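Local coordinates for probable ss-1,3-N-acetylglucosaminyltransferase (Staphylococcus aureus, PDB 6H4F), which is a probable glycosyltransferase, with a family 2 domain of the GT-A clan and a linker domain of the TarS type, at residues A271-T276 with Y318-F323. Sequence-based numbering, arbitrary orientation.
Sequences AGKYTT and YVTQIF. With FQ8 ([(2~{R},3~{S},4~{S})-2,3,4,5-tetrakis(oxidanyl)pentyl] [(2~{R},3~{R},4~{S})-2,3,4-tris(oxidanyl)-5-[oxidanyl-[(2~{R},3~{S},4~{S})-2,3,4-tris(oxidanyl)-5-phosphonooxy-pentoxy]phosphoryl]oxy-pentyl] hydrogen phosphate), chain M.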
loop_
_atom_site.group_PDB
_atom_site.type_symbol
_atom_site.label_atom_id
_atom_site.label_comp_id
_atom_site.label_asym_id
_atom_site.label_seq_id
_atom_site.Cartn_x
_atom_site.Cartn_y
_atom_site.Cartn_z
ATOM N N ALA A 271 21.613 -5.868 16.422
ATOM C CA ALA A 271 21.023 -6.518 15.236
ATOM C C ALA A 271 20.020 -5.573 14.580
ATOM O O ALA A 271 19.996 -5.425 13.368
ATOM C CB ALA A 271 20.371 -7.834 15.627
ATOM N N GLY A 272 19.190 -4.921 15.400
ATOM C CA GLY A 272 18.189 -3.979 14.906
ATOM C C GLY A 272 18.823 -2.813 14.165
ATOM O O GLY A 272 18.284 -2.327 13.143
ATOM N N LYS A 273 19.958 -2.333 14.683
ATOM C CA LYS A 273 20.652 -1.244 14.036
ATOM C C LYS A 273 21.222 -1.745 12.696
ATOM O O LYS A 273 21.147 -1.030 11.710
ATOM C CB LYS A 273 21.742 -0.660 14.936
ATOM C CG LYS A 273 22.511 0.514 14.331
ATOM C CD LYS A 273 21.678 1.713 13.892
ATOM C CE LYS A 273 21.050 2.422 15.072
ATOM N NZ LYS A 273 20.014 3.396 14.633
ATOM N N TYR A 274 21.776 -2.967 12.656
ATOM C CA TYR A 274 22.304 -3.470 11.388
ATOM C C TYR A 274 21.151 -3.579 10.376
ATOM O O TYR A 274 21.319 -3.203 9.223
ATOM C CB TYR A 274 23.095 -4.786 11.487
ATOM C CG TYR A 274 23.732 -5.080 10.153
ATOM C CD1 TYR A 274 24.875 -4.412 9.745
ATOM C CD2 TYR A 274 23.090 -5.877 9.224
ATOM C CE1 TYR A 274 25.405 -4.585 8.478
ATOM C CE2 TYR A 274 23.595 -6.044 7.942
ATOM C CZ TYR A 274 24.750 -5.390 7.564
ATOM O OH TYR A 274 25.232 -5.549 6.297
ATOM N N THR A 275 19.987 -4.067 10.819
ATOM C CA THR A 275 18.834 -4.209 9.950
ATOM C C THR A 275 18.479 -2.848 9.340
ATOM O O THR A 275 18.214 -2.747 8.138
ATOM C CB THR A 275 17.634 -4.820 10.692
ATOM O OG1 THR A 275 18.003 -6.116 11.162
ATOM C CG2 THR A 275 16.414 -4.923 9.809
ATOM N N THR A 276 18.482 -1.802 10.166
ATOM C CA THR A 276 18.186 -0.464 9.701
ATOM C C THR A 276 19.185 -0.058 8.608
ATOM O O THR A 276 18.772 0.436 7.549
ATOM C CB THR A 276 18.195 0.552 10.850
ATOM O OG1 THR A 276 17.272 0.128 11.857
ATOM C CG2 THR A 276 17.838 1.951 10.384
ATOM N N TYR A 318 14.053 -2.379 17.654
ATOM C CA TYR A 318 15.225 -1.489 17.592
ATOM C C TYR A 318 15.507 -1.030 16.151
ATOM O O TYR A 318 16.476 -0.331 15.917
ATOM C CB TYR A 318 16.430 -2.185 18.202
ATOM C CG TYR A 318 16.268 -2.510 19.663
ATOM C CD1 TYR A 318 16.261 -1.519 20.626
ATOM C CD2 TYR A 318 16.124 -3.822 20.076
ATOM C CE1 TYR A 318 16.077 -1.817 21.969
ATOM C CE2 TYR A 318 15.987 -4.147 21.415
ATOM C CZ TYR A 318 15.963 -3.142 22.363
ATOM O OH TYR A 318 15.825 -3.488 23.677
ATOM N N VAL A 319 14.666 -1.438 15.198
ATOM C CA VAL A 319 14.736 -0.945 13.836
ATOM C C VAL A 319 14.002 0.390 13.775
ATOM O O VAL A 319 12.933 0.522 14.371
ATOM C CB VAL A 319 14.118 -1.963 12.865
ATOM C CG1 VAL A 319 14.115 -1.452 11.437
ATOM C CG2 VAL A 319 14.827 -3.304 12.949
ATOM N N THR A 320 14.563 1.363 13.056
ATOM C CA THR A 320 13.896 2.649 12.878
ATOM C C THR A 320 12.507 2.419 12.274
ATOM O O THR A 320 12.370 1.712 11.294
ATOM C CB THR A 320 14.750 3.601 12.038
ATOM O OG1 THR A 320 16.031 3.686 12.671
ATOM C CG2 THR A 320 14.151 4.978 11.925
ATOM N N GLN A 321 11.483 3.035 12.853
ATOM C CA GLN A 321 10.127 2.530 12.743
ATOM C C GLN A 321 9.475 2.899 11.399
ATOM O O GLN A 321 8.493 2.257 11.042
ATOM C CB GLN A 321 9.283 2.917 13.959
ATOM C CG GLN A 321 9.543 2.011 15.165
ATOM C CD GLN A 321 9.263 0.539 14.907
ATOM O OE1 GLN A 321 8.141 0.134 14.604
ATOM N NE2 GLN A 321 10.287 -0.288 15.040
ATOM N N ILE A 322 10.032 3.836 10.621
ATOM C CA ILE A 322 9.564 4.041 9.240
ATOM C C ILE A 322 9.677 2.748 8.427
ATOM O O ILE A 322 8.975 2.612 7.434
ATOM C CB ILE A 322 10.298 5.174 8.490
ATOM C CG1 ILE A 322 11.809 5.005 8.516
ATOM C CG2 ILE A 322 9.869 6.537 9.007
ATOM C CD1 ILE A 322 12.517 5.880 7.506
ATOM N N PHE A 323 10.561 1.824 8.828
ATOM C CA PHE A 323 10.790 0.569 8.115
ATOM C C PHE A 323 9.927 -0.586 8.638
ATOM O O PHE A 323 10.108 -1.727 8.200
ATOM C CB PHE A 323 12.270 0.194 8.178
ATOM C CG PHE A 323 13.165 1.167 7.458
ATOM C CD1 PHE A 323 13.045 1.347 6.089
ATOM C CD2 PHE A 323 14.106 1.919 8.140
ATOM C CE1 PHE A 323 13.860 2.244 5.411
ATOM C CE2 PHE A 323 14.912 2.822 7.457
ATOM C CZ PHE A 323 14.787 2.984 6.092
HETATM O OAN FQ8 M . 18.635 6.774 13.260
HETATM P PBL FQ8 M . 18.984 5.954 11.924
HETATM O OAO FQ8 M . 17.578 5.370 11.426
HETATM O OAA FQ8 M . 19.962 4.882 12.185
HETATM O OAX FQ8 M . 19.438 7.034 10.835
HETATM C CAS FQ8 M . 20.528 6.800 9.945
HETATM C CBE FQ8 M . 20.993 8.142 9.374
HETATM O OAG FQ8 M . 19.892 8.820 8.770
HETATM C CBJ FQ8 M . 22.109 7.932 8.344
HETATM O OAL FQ8 M . 21.898 6.743 7.582
HETATM C CBF FQ8 M . 23.426 7.815 9.096
HETATM O OAH FQ8 M . 23.709 9.078 9.693
HETATM C CAU FQ8 M . 24.548 7.410 8.132
HETATM O OAZ FQ8 M . 24.547 8.260 6.985
HETATM P PBN FQ8 M . 25.942 8.699 6.303
HETATM O OAQ FQ8 M . 26.901 9.092 7.525
HETATM O OAC FQ8 M . 25.760 9.828 5.367
HETATM O OBB FQ8 M . 26.577 7.394 5.629
HETATM C CAW FQ8 M . 25.867 6.703 4.599
HETATM C CBH FQ8 M . 26.436 5.295 4.394
HETATM O OAJ FQ8 M . 26.935 4.780 5.628
HETATM C CBK FQ8 M . 27.560 5.336 3.354
HETATM O OAM FQ8 M . 27.180 6.199 2.282
HETATM C CBG FQ8 M . 27.816 3.932 2.802
HETATM O OAI FQ8 M . 26.609 3.404 2.261
HETATM C CAV FQ8 M . 28.309 3.021 3.924
HETATM O OBA FQ8 M . 29.273 2.103 3.413
HETATM P PBM FQ8 M . 30.439 1.565 4.380
HETATM O OAP FQ8 M . 29.680 1.047 5.699
HETATM O OAB FQ8 M . 31.422 2.630 4.682
HETATM O OAY FQ8 M . 31.084 0.272 3.687
HETATM C CAT FQ8 M . 30.328 -0.536 2.783
HETATM C CBD FQ8 M . 31.144 -0.792 1.510
HETATM O OAF FQ8 M . 32.532 -0.924 1.833
HETATM C CBI FQ8 M . 30.654 -2.077 0.831
HETATM O OAK FQ8 M . 30.333 -3.059 1.818
HETATM C CBC FQ8 M . 29.417 -1.789 -0.027
HETATM O OAE FQ8 M . 28.721 -0.645 0.477
HETATM C CAR FQ8 M . 29.854 -1.527 -1.470
HETATM O OAD FQ8 M . 28.832 -1.968 -2.366
HETATM O O HOH W 1 17.896 1.529 14.400
#
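A chi1 of -56° swings the OG1 of Thr276 away from its own carbonyl, which aims the hydroxyl at Thr320; the same choice at Thr320 (chi1 -55°) turns its hydroxyl to the bound FQ8. The two threonine side chains run nearly perpendicular to each other, CG2 of Thr276 lying 3.4 Å from Thr320 OG1. Thr276 OG1 gives its proton to Gly272 O and accepts the backbone N-H of Thr320 at 3.2 Å, a fairly straight bond (160°). Gly272 O also takes Thr276 N, the two donors arriving from opposite faces of the carbonyl plane. All this ties helix 264-281 to the loop that leads into helix 324-331, within the TarS-type linker domain, and the junction holds a terminal phosphate of FQ8. Here Thr320 OG1 donates to FQ8 OAO at 2.6 Å, while Lys273 curls back to bring NZ to OAA of the same phosphate at 2.9 Å. A water held by Lys273 NZ, Thr276 OG1 and Tyr318 O bridges helix and loop beside that phosphate; Arg277, Arg280 and Tyr170 also hydrogen-bond to FQ8. Behind the polar cluster, Val319 CG2 packs 3.9 Å from Thr275 CG2, with Leu327 against both residues. Closest of the backbones are Gly272 and Tyr318, whose CA atoms sit 4.7 Å apart, and Tyr318 CB comes to 4.1 Å from Gly272 CA.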